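Local coordinates for protein thioredoxin reductase (Clostridium acetobutylicum ATCC 824, PDB 6GNA) that probably reduces thioredoxin through FAD and a redox-active disulfide, drawing its electrons from ferredoxin rather than from a pyridine nucleotide, at residues K121-D124 and G130-Y133; K154-E159 and F218-S223; S158-L163 and S168-V173. All coordinates share one frame; numbering follows the deposited sequence. Where two conformers were deposited one is given.

Contact 1. Residues K121-D124 and G130-Y133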
# COMPACT_ATOMS: atom_id res chain seq x y z
N LYS A 121 -14.09 22.02 22.16
CA LYS A 121 -13.33 22.99 22.93
C LYS A 121 -13.33 22.58 24.39
O LYS A 121 -14.38 22.26 24.96
CB LYS A 121 -13.93 24.39 22.76
CG LYS A 121 -13.11 25.50 23.39
CD LYS A 121 -13.73 26.87 23.15
CE LYS A 121 -12.86 27.98 23.73
NZ LYS A 121 -13.47 29.34 23.56
N GLY A 122 -12.14 22.58 25.01
CA GLY A 122 -11.98 22.13 26.37
C GLY A 122 -11.72 20.65 26.52
O GLY A 122 -11.35 20.19 27.61
N GLU A 123 -11.91 19.87 25.45
CA GLU A 123 -11.71 18.43 25.51
C GLU A 123 -10.27 18.08 25.88
O GLU A 123 -10.03 17.32 26.82
CB GLU A 123 -12.09 17.82 24.17
CG GLU A 123 -12.11 16.30 24.14
CD GLU A 123 -12.47 15.76 22.77
OE1 GLU A 123 -11.72 14.92 22.22
OE2 GLU A 123 -13.51 16.19 22.23
N ASP A 124 -9.30 18.62 25.14
CA ASP A 124 -7.90 18.35 25.47
C ASP A 124 -7.52 18.96 26.81
O ASP A 124 -6.78 18.35 27.59
CB ASP A 124 -6.98 18.89 24.37
CG ASP A 124 -6.91 17.97 23.16
OD1 ASP A 124 -6.94 16.74 23.35
OD2 ASP A 124 -6.83 18.48 22.03
N GLY A 130 -11.65 15.13 34.19
CA GLY A 130 -13.08 15.12 33.97
C GLY A 130 -13.49 14.72 32.57
O GLY A 130 -14.65 14.33 32.37
N VAL A 131 -12.59 14.79 31.60
CA VAL A 131 -12.86 14.35 30.23
C VAL A 131 -12.18 13.01 30.01
O VAL A 131 -11.01 12.82 30.37
CB VAL A 131 -12.37 15.39 29.20
CG1 VAL A 131 -12.44 14.82 27.75
CG2 VAL A 131 -13.17 16.68 29.33
N GLY A 132 -12.89 12.10 29.35
CA GLY A 132 -12.29 10.84 28.96
C GLY A 132 -12.96 10.29 27.71
O GLY A 132 -13.97 10.82 27.23
N TYR A 133 -12.38 9.21 27.20
CA TYR A 133 -12.83 8.57 25.97
C TYR A 133 -13.45 7.20 26.19
O TYR A 133 -13.80 6.51 25.22
CB TYR A 133 -11.65 8.47 25.00
CG TYR A 133 -11.13 9.83 24.62
CD1 TYR A 133 -11.91 10.69 23.85
CD2 TYR A 133 -9.89 10.27 25.04
CE1 TYR A 133 -11.44 11.95 23.49
CE2 TYR A 133 -9.42 11.53 24.69
CZ TYR A 133 -10.20 12.36 23.91
OH TYR A 133 -9.73 13.62 23.57
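Glu123 in an irregular loop and Val131 at the start of a short strand lie nearest each other, their CA atoms 6.3 Å apart. No backbone hydrogen bond joins the two segments, and the contact rests on side chains and on the carbonyl of Glu123. Its polar element is a hydrogen bond from Tyr133 OH to Glu123 OE1, at 2.7 Å. The oxygen accepts through its anti lone pair, the one turned away from OE2. It lies at the edge of the tyrosine ring, in the ring plane, and 3.2 Å from Tyr133 CE1. The carboxylate itself is turned 74° from that plane. Glu123 reaches this point because CG is anti to the backbone N (chi1 -172°) and the chain stays extended beyond it. The other oxygen, OE2, accepts the backbone N-H of Leu120, so both carboxylate oxygens of this buried side chain are held and its rotation is fixed. Val131 packs against the backbone and the aliphatic part of Glu123. Its CG1 rests 3.6 Å from Glu123 O and 3.9 Å from Glu123 CG, and the two side chains cross at about a right angle. The loop packs over the outermost strand 131-132 of a five-stranded parallel sheet. Its Lys121 is joined to Ile196 by a backbone hydrogen bond. Ile196 of strand 193-198 touches Glu123 and Val131, while Val219 of the neighbouring strand 216-220 touches Glu123 and Tyr133.

Contact 2. Residues K154-E159 and F218-S223. With FAD (flavin-adenine dinucleotide), chain B.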
# COMPACT_ATOMS: atom_id res chain seq x y z
N LYS A 154 -23.51 4.04 18.17
CA LYS A 154 -24.52 3.33 18.95
C LYS A 154 -23.96 2.75 20.25
O LYS A 154 -24.68 2.68 21.26
CB LYS A 154 -25.15 2.21 18.12
CG LYS A 154 -25.95 2.67 16.89
CD LYS A 154 -27.17 3.49 17.23
CE LYS A 154 -28.25 2.70 17.93
NZ LYS A 154 -29.42 3.57 18.19
N GLU A 155 -22.70 2.30 20.25
CA GLU A 155 -22.10 1.77 21.47
C GLU A 155 -22.16 2.77 22.61
O GLU A 155 -22.26 2.38 23.78
CB GLU A 155 -20.66 1.34 21.20
CG GLU A 155 -20.06 0.43 22.30
CD GLU A 155 -19.47 1.18 23.48
OE1 GLU A 155 -19.15 2.39 23.35
OE2 GLU A 155 -19.29 0.53 24.54
N ALA A 156 -22.11 4.06 22.29
CA ALA A 156 -22.17 5.10 23.31
C ALA A 156 -23.46 5.03 24.12
O ALA A 156 -23.46 5.35 25.32
CB ALA A 156 -22.00 6.47 22.65
N GLU A 157 -24.55 4.62 23.47
CA GLU A 157 -25.83 4.45 24.17
C GLU A 157 -25.72 3.38 25.24
O GLU A 157 -26.25 3.54 26.35
CB GLU A 157 -26.94 4.10 23.18
CG GLU A 157 -27.19 5.15 22.11
CD GLU A 157 -28.22 4.73 21.08
OE1 GLU A 157 -28.91 3.70 21.31
OE2 GLU A 157 -28.33 5.42 20.04
N SER A 158 -25.04 2.27 24.93
CA SER A 158 -24.85 1.22 25.93
C SER A 158 -24.03 1.73 27.11
O SER A 158 -24.28 1.36 28.26
CB SER A 158 -24.16 0.02 25.30
OG SER A 158 -24.93 -0.54 24.25
N GLU A 159 -23.05 2.58 26.84
CA GLU A 159 -22.24 3.09 27.94
C GLU A 159 -23.06 4.01 28.82
O GLU A 159 -22.94 3.97 30.04
CB GLU A 159 -21.00 3.81 27.40
CG GLU A 159 -20.06 2.89 26.62
CD GLU A 159 -18.67 3.45 26.48
OE1 GLU A 159 -18.16 4.02 27.46
OE2 GLU A 159 -18.06 3.31 25.39
N PHE A 218 -17.70 12.44 28.72
CA PHE A 218 -17.10 11.39 27.91
C PHE A 218 -17.45 11.60 26.44
O PHE A 218 -18.62 11.69 26.07
CB PHE A 218 -17.51 10.00 28.38
CG PHE A 218 -16.97 9.67 29.74
CD1 PHE A 218 -15.66 9.25 29.88
CD2 PHE A 218 -17.75 9.83 30.87
CE1 PHE A 218 -15.14 8.96 31.14
CE2 PHE A 218 -17.23 9.55 32.14
CZ PHE A 218 -15.93 9.12 32.27
N VAL A 219 -16.41 11.63 25.61
CA VAL A 219 -16.53 11.83 24.18
C VAL A 219 -16.33 10.46 23.55
O VAL A 219 -15.22 9.92 23.56
CB VAL A 219 -15.48 12.84 23.72
CG1 VAL A 219 -15.40 12.90 22.22
CG2 VAL A 219 -15.79 14.22 24.32
N LEU A 220 -17.41 9.85 23.04
CA LEU A 220 -17.42 8.44 22.65
C LEU A 220 -17.59 8.30 21.14
O LEU A 220 -18.70 8.40 20.61
CB LEU A 220 -18.48 7.65 23.40
CG LEU A 220 -18.35 7.65 24.93
CD1 LEU A 220 -19.37 6.65 25.48
CD2 LEU A 220 -16.92 7.32 25.38
N LYS A 221 -16.49 7.98 20.48
CA LYS A 221 -16.42 7.81 19.04
C LYS A 221 -16.07 6.34 18.77
O LYS A 221 -15.99 5.52 19.69
CB LYS A 221 -15.42 8.81 18.46
CG LYS A 221 -15.85 10.26 18.67
CD LYS A 221 -14.87 11.30 18.12
CE LYS A 221 -15.29 12.72 18.50
NZ LYS A 221 -14.42 13.81 17.97
N ASP A 222 -15.85 6.00 17.50
CA ASP A 222 -15.56 4.60 17.17
C ASP A 222 -14.28 4.13 17.85
O ASP A 222 -14.14 2.95 18.17
CB ASP A 222 -15.44 4.42 15.67
CG ASP A 222 -16.77 4.43 14.95
OD1 ASP A 222 -17.85 4.52 15.59
OD2 ASP A 222 -16.75 4.28 13.70
N SER A 223 -13.39 5.07 18.11
CA SER A 223 -12.17 4.73 18.80
C SER A 223 -11.62 5.95 19.50
O SER A 223 -11.77 7.07 19.03
CB SER A 223 -11.13 4.21 17.81
OG SER A 223 -9.90 3.92 18.44
PA FAD B . -12.07 2.73 8.03
O1A FAD B . -12.63 2.52 6.65
O2A FAD B . -12.50 3.95 8.82
O5B FAD B . -12.37 1.43 8.92
C5B FAD B . -12.36 1.50 10.34
C4B FAD B . -13.29 0.46 10.93
O4B FAD B . -12.76 -0.03 12.16
C3B FAD B . -14.66 1.07 11.23
O3B FAD B . -15.70 0.17 10.84
C2B FAD B . -14.66 1.26 12.73
O2B FAD B . -15.96 1.10 13.30
C1B FAD B . -13.70 0.18 13.21
N9A FAD B . -13.00 0.62 14.45
C8A FAD B . -12.27 1.73 14.60
N7A FAD B . -11.78 1.81 15.87
C5A FAD B . -12.21 0.73 16.54
C6A FAD B . -12.07 0.19 17.91
N6A FAD B . -11.34 0.84 18.84
N1A FAD B . -12.69 -0.98 18.19
C2A FAD B . -13.41 -1.65 17.27
N3A FAD B . -13.58 -1.21 16.01
C4A FAD B . -13.02 -0.06 15.60
N1 FAD B . -11.20 6.36 -0.85
C2 FAD B . -10.86 6.02 -2.12
O2 FAD B . -9.74 5.51 -2.32
N3 FAD B . -11.69 6.20 -3.16
C4 FAD B . -12.91 6.73 -3.02
O4 FAD B . -13.65 6.88 -4.01
C4X FAD B . -13.35 7.13 -1.67
N5 FAD B . -14.56 7.68 -1.45
C5X FAD B . -14.95 8.04 -0.20
C6 FAD B . -16.20 8.59 0.00
C7 FAD B . -16.60 8.97 1.28
C7M FAD B . -17.97 9.57 1.49
C8 FAD B . -15.69 8.77 2.43
C8M FAD B . -16.12 9.17 3.82
C9 FAD B . -14.44 8.21 2.23
C9A FAD B . -14.03 7.84 0.96
N10 FAD B . -12.75 7.28 0.75
C10 FAD B . -12.40 6.90 -0.56
C1' FAD B . -11.83 7.06 1.87
C2' FAD B . -11.80 5.59 2.23
O2' FAD B . -13.11 5.20 2.66
C3' FAD B . -10.81 5.33 3.36
O3' FAD B . -9.49 5.68 2.93
C4' FAD B . -10.83 3.86 3.77
O4' FAD B . -12.14 3.51 4.21
C5' FAD B . -9.82 3.60 4.88
O5' FAD B . -10.15 2.37 5.51
P FAD B . -9.53 1.94 6.93
O1P FAD B . -9.76 0.46 7.11
O2P FAD B . -8.15 2.51 7.10
O3P FAD B . -10.46 2.75 7.97
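Leu220 sets its CG anti to its own carbonyl carbon (chi1 -59°), and Glu159 does the same (chi1 -63°), which lets the two side chains meet from opposite directions. Leu220 CD1 does the touching. It sits 3.4 Å from Glu159 CD and about equally near both carboxylate oxygens. Leu220 CB meets Ala156 CB at 3.8 Å, one helical turn earlier. The CA atoms of Ala156 and Leu220 are only 5.8 Å apart, so helix and strand come close where the small alanine lies. The strongest polar partner of the buried Glu159 carboxylate lies outside the two segments: OE1 accepts the backbone N-H of Thr136. Beyond the strand end, the chain turns to FAD. The ribose hydroxyl O2B gives a weak hydrogen bond to Asp222 OD2, at 3.3 Å. The adenine amino group N6A gives another weak one to Ser223 OG, 3.4 Å long but nearly straight at 170°. Asp222 OD1 is held by Asn153 ND2, which steadies the carboxylate. A helix packed on the central part of a parallel sheet is typical of the Rossmann-like domains of pyridine nucleotide-disulphide oxidoreductases; here the strand's continuation also contributes two residues to the FAD pocket.

Contact 3. Residues S158-L163 and S168-V173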
# COMPACT_ATOMS: atom_id res chain seq x y z
N SER A 158 -25.04 2.27 24.93
CA SER A 158 -24.85 1.22 25.93
C SER A 158 -24.03 1.73 27.11
O SER A 158 -24.28 1.36 28.26
CB SER A 158 -24.16 0.02 25.30
OG SER A 158 -24.93 -0.54 24.25
N GLU A 159 -23.05 2.58 26.84
CA GLU A 159 -22.24 3.09 27.94
C GLU A 159 -23.06 4.01 28.82
O GLU A 159 -22.94 3.97 30.04
CB GLU A 159 -21.00 3.81 27.40
CG GLU A 159 -20.06 2.89 26.62
CD GLU A 159 -18.67 3.45 26.48
OE1 GLU A 159 -18.16 4.02 27.46
OE2 GLU A 159 -18.06 3.31 25.39
N ALA A 160 -23.90 4.84 28.21
CA ALA A 160 -24.81 5.68 28.99
C ALA A 160 -25.71 4.84 29.88
O ALA A 160 -25.94 5.18 31.05
CB ALA A 160 -25.66 6.53 28.04
N ASN A 161 -26.27 3.75 29.34
CA ASN A 161 -27.14 2.90 30.14
C ASN A 161 -26.39 2.31 31.32
O ASN A 161 -26.93 2.21 32.43
CB ASN A 161 -27.74 1.79 29.28
CG ASN A 161 -28.71 2.32 28.26
OD1 ASN A 161 -29.33 3.36 28.46
ND2 ASN A 161 -28.83 1.62 27.14
N TYR A 162 -25.15 1.88 31.10
CA TYR A 162 -24.36 1.34 32.20
C TYR A 162 -24.07 2.41 33.24
O TYR A 162 -24.17 2.16 34.45
CB TYR A 162 -23.05 0.76 31.66
CG TYR A 162 -22.17 0.16 32.73
CD1 TYR A 162 -22.49 -1.07 33.30
CD2 TYR A 162 -21.03 0.82 33.18
CE1 TYR A 162 -21.70 -1.62 34.29
CE2 TYR A 162 -20.24 0.27 34.18
CZ TYR A 162 -20.57 -0.96 34.73
OH TYR A 162 -19.79 -1.52 35.71
N LEU A 163 -23.70 3.61 32.80
CA LEU A 163 -23.37 4.66 33.76
C LEU A 163 -24.57 5.06 34.59
O LEU A 163 -24.41 5.52 35.72
CB LEU A 163 -22.80 5.89 33.05
CG LEU A 163 -21.28 6.01 33.04
CD1 LEU A 163 -20.75 6.24 34.45
CD2 LEU A 163 -20.63 4.76 32.44
N SER A 168 -25.17 9.72 39.64
CA SER A 168 -26.39 10.33 40.14
C SER A 168 -27.28 10.85 39.02
O SER A 168 -28.49 10.99 39.22
CB SER A 168 -26.03 11.49 41.07
OG SER A 168 -25.17 12.40 40.39
N LYS A 169 -26.71 11.14 37.86
CA LYS A 169 -27.45 11.70 36.74
C LYS A 169 -26.62 11.46 35.49
O LYS A 169 -25.41 11.69 35.51
CB LYS A 169 -27.67 13.20 36.94
CG LYS A 169 -28.28 13.93 35.75
CD LYS A 169 -29.75 13.61 35.58
CE LYS A 169 -30.38 14.48 34.50
NZ LYS A 169 -31.83 14.22 34.30
N VAL A 170 -27.27 11.00 34.42
CA VAL A 170 -26.61 10.77 33.13
C VAL A 170 -27.34 11.57 32.05
O VAL A 170 -28.55 11.44 31.88
CB VAL A 170 -26.60 9.28 32.73
CG1 VAL A 170 -25.91 9.08 31.36
CG2 VAL A 170 -25.94 8.43 33.81
N TYR A 171 -26.59 12.40 31.33
CA TYR A 171 -27.08 13.08 30.14
C TYR A 171 -26.45 12.43 28.93
O TYR A 171 -25.26 12.10 28.94
CB TYR A 171 -26.67 14.55 30.13
CG TYR A 171 -27.19 15.37 31.29
CD1 TYR A 171 -28.50 15.82 31.31
CD2 TYR A 171 -26.36 15.73 32.34
CE1 TYR A 171 -28.97 16.58 32.36
CE2 TYR A 171 -26.82 16.49 33.39
CZ TYR A 171 -28.13 16.92 33.40
OH TYR A 171 -28.59 17.69 34.45
N TYR A 172 -27.24 12.27 27.86
CA TYR A 172 -26.74 11.76 26.58
C TYR A 172 -26.97 12.80 25.50
O TYR A 172 -28.12 13.20 25.24
CB TYR A 172 -27.41 10.44 26.21
CG TYR A 172 -26.79 9.76 25.01
CD1 TYR A 172 -25.59 9.08 25.13
CD2 TYR A 172 -27.41 9.78 23.76
CE1 TYR A 172 -25.02 8.45 24.07
CE2 TYR A 172 -26.82 9.14 22.68
CZ TYR A 172 -25.62 8.48 22.85
OH TYR A 172 -25.01 7.83 21.82
N VAL A 173 -25.89 13.23 24.87
CA VAL A 173 -25.91 14.22 23.79
C VAL A 173 -25.61 13.49 22.49
O VAL A 173 -24.44 13.21 22.20
CB VAL A 173 -24.88 15.33 24.04
CG1 VAL A 173 -24.98 16.40 22.97
CG2 VAL A 173 -25.08 15.98 25.41
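The helix and second strand of a beta-alpha-beta unit meet here, the unit being strand 146-151, helix 155-163 and strand 169-174. Ala160 and Val170 have the nearest CA atoms across the contact, 6.8 Å apart. The short helix and strand segments run almost antiparallel, at 168°, with their axes 8.6 Å apart at closest approach. Val170 fits between two positions of the helix. With CG1 anti to the backbone N (chi1 180°), its two methyls divide the work. CG1 lies 3.9 Å from Ala160 O and 4.2 Å from Ala160 CB. CG2 reaches the next turn, 3.7 Å from Leu163 C and 4.1 Å from Leu163 CB. Ala160 CB also meets Tyr172, approaching CD1 of the ring obliquely at 3.9 Å. Tyr172 follows Val170 by two residues, so both side chains leave the same side of the strand. The phenol oxygen of Tyr172 is hydrogen-bonded to Tyr176 OH. No hydrogen bond crosses between the segments. The contact is made by aliphatic and ring carbons, with the Ala160 carbonyl O and the Leu163 carbonyl carbon on the helix side. Ile149 of strand 146-151 also touches Ala160, and Val186 of strand 186-188 lies against Val170 and Tyr172. A short turn returning the chain from helix to parallel strand, with alternate strand residues facing the helix, is typical of the beta-alpha-beta crossover of a Rossmann-like domain.

All three contacts reach the same five-stranded parallel sheet. Contact 1 lies at its outermost strand 131-132 and is partly buried. Contacts 2 and 3 are buried between helix 155-163 and the sheet. Both use that helix, contact 2 through Ala156 and Glu159, contact 3 through Ala160 and Leu163. Their chemistry follows these places. Contact 1 relies on a tyrosine-carboxylate hydrogen bond, contact 3 is apolar, and contact 2 combines alanine-leucine packing with a buried carboxylate and weak bonds to FAD. Contacts 1 and 2 adjoin through strands 131-132 and 216-220, where Gly132 O lies 3.0 Å from Val219 N, a probable hydrogen bond. Contacts 2 and 3 meet where Tyr172 OH packs 3.4 Å from Ala156 CB.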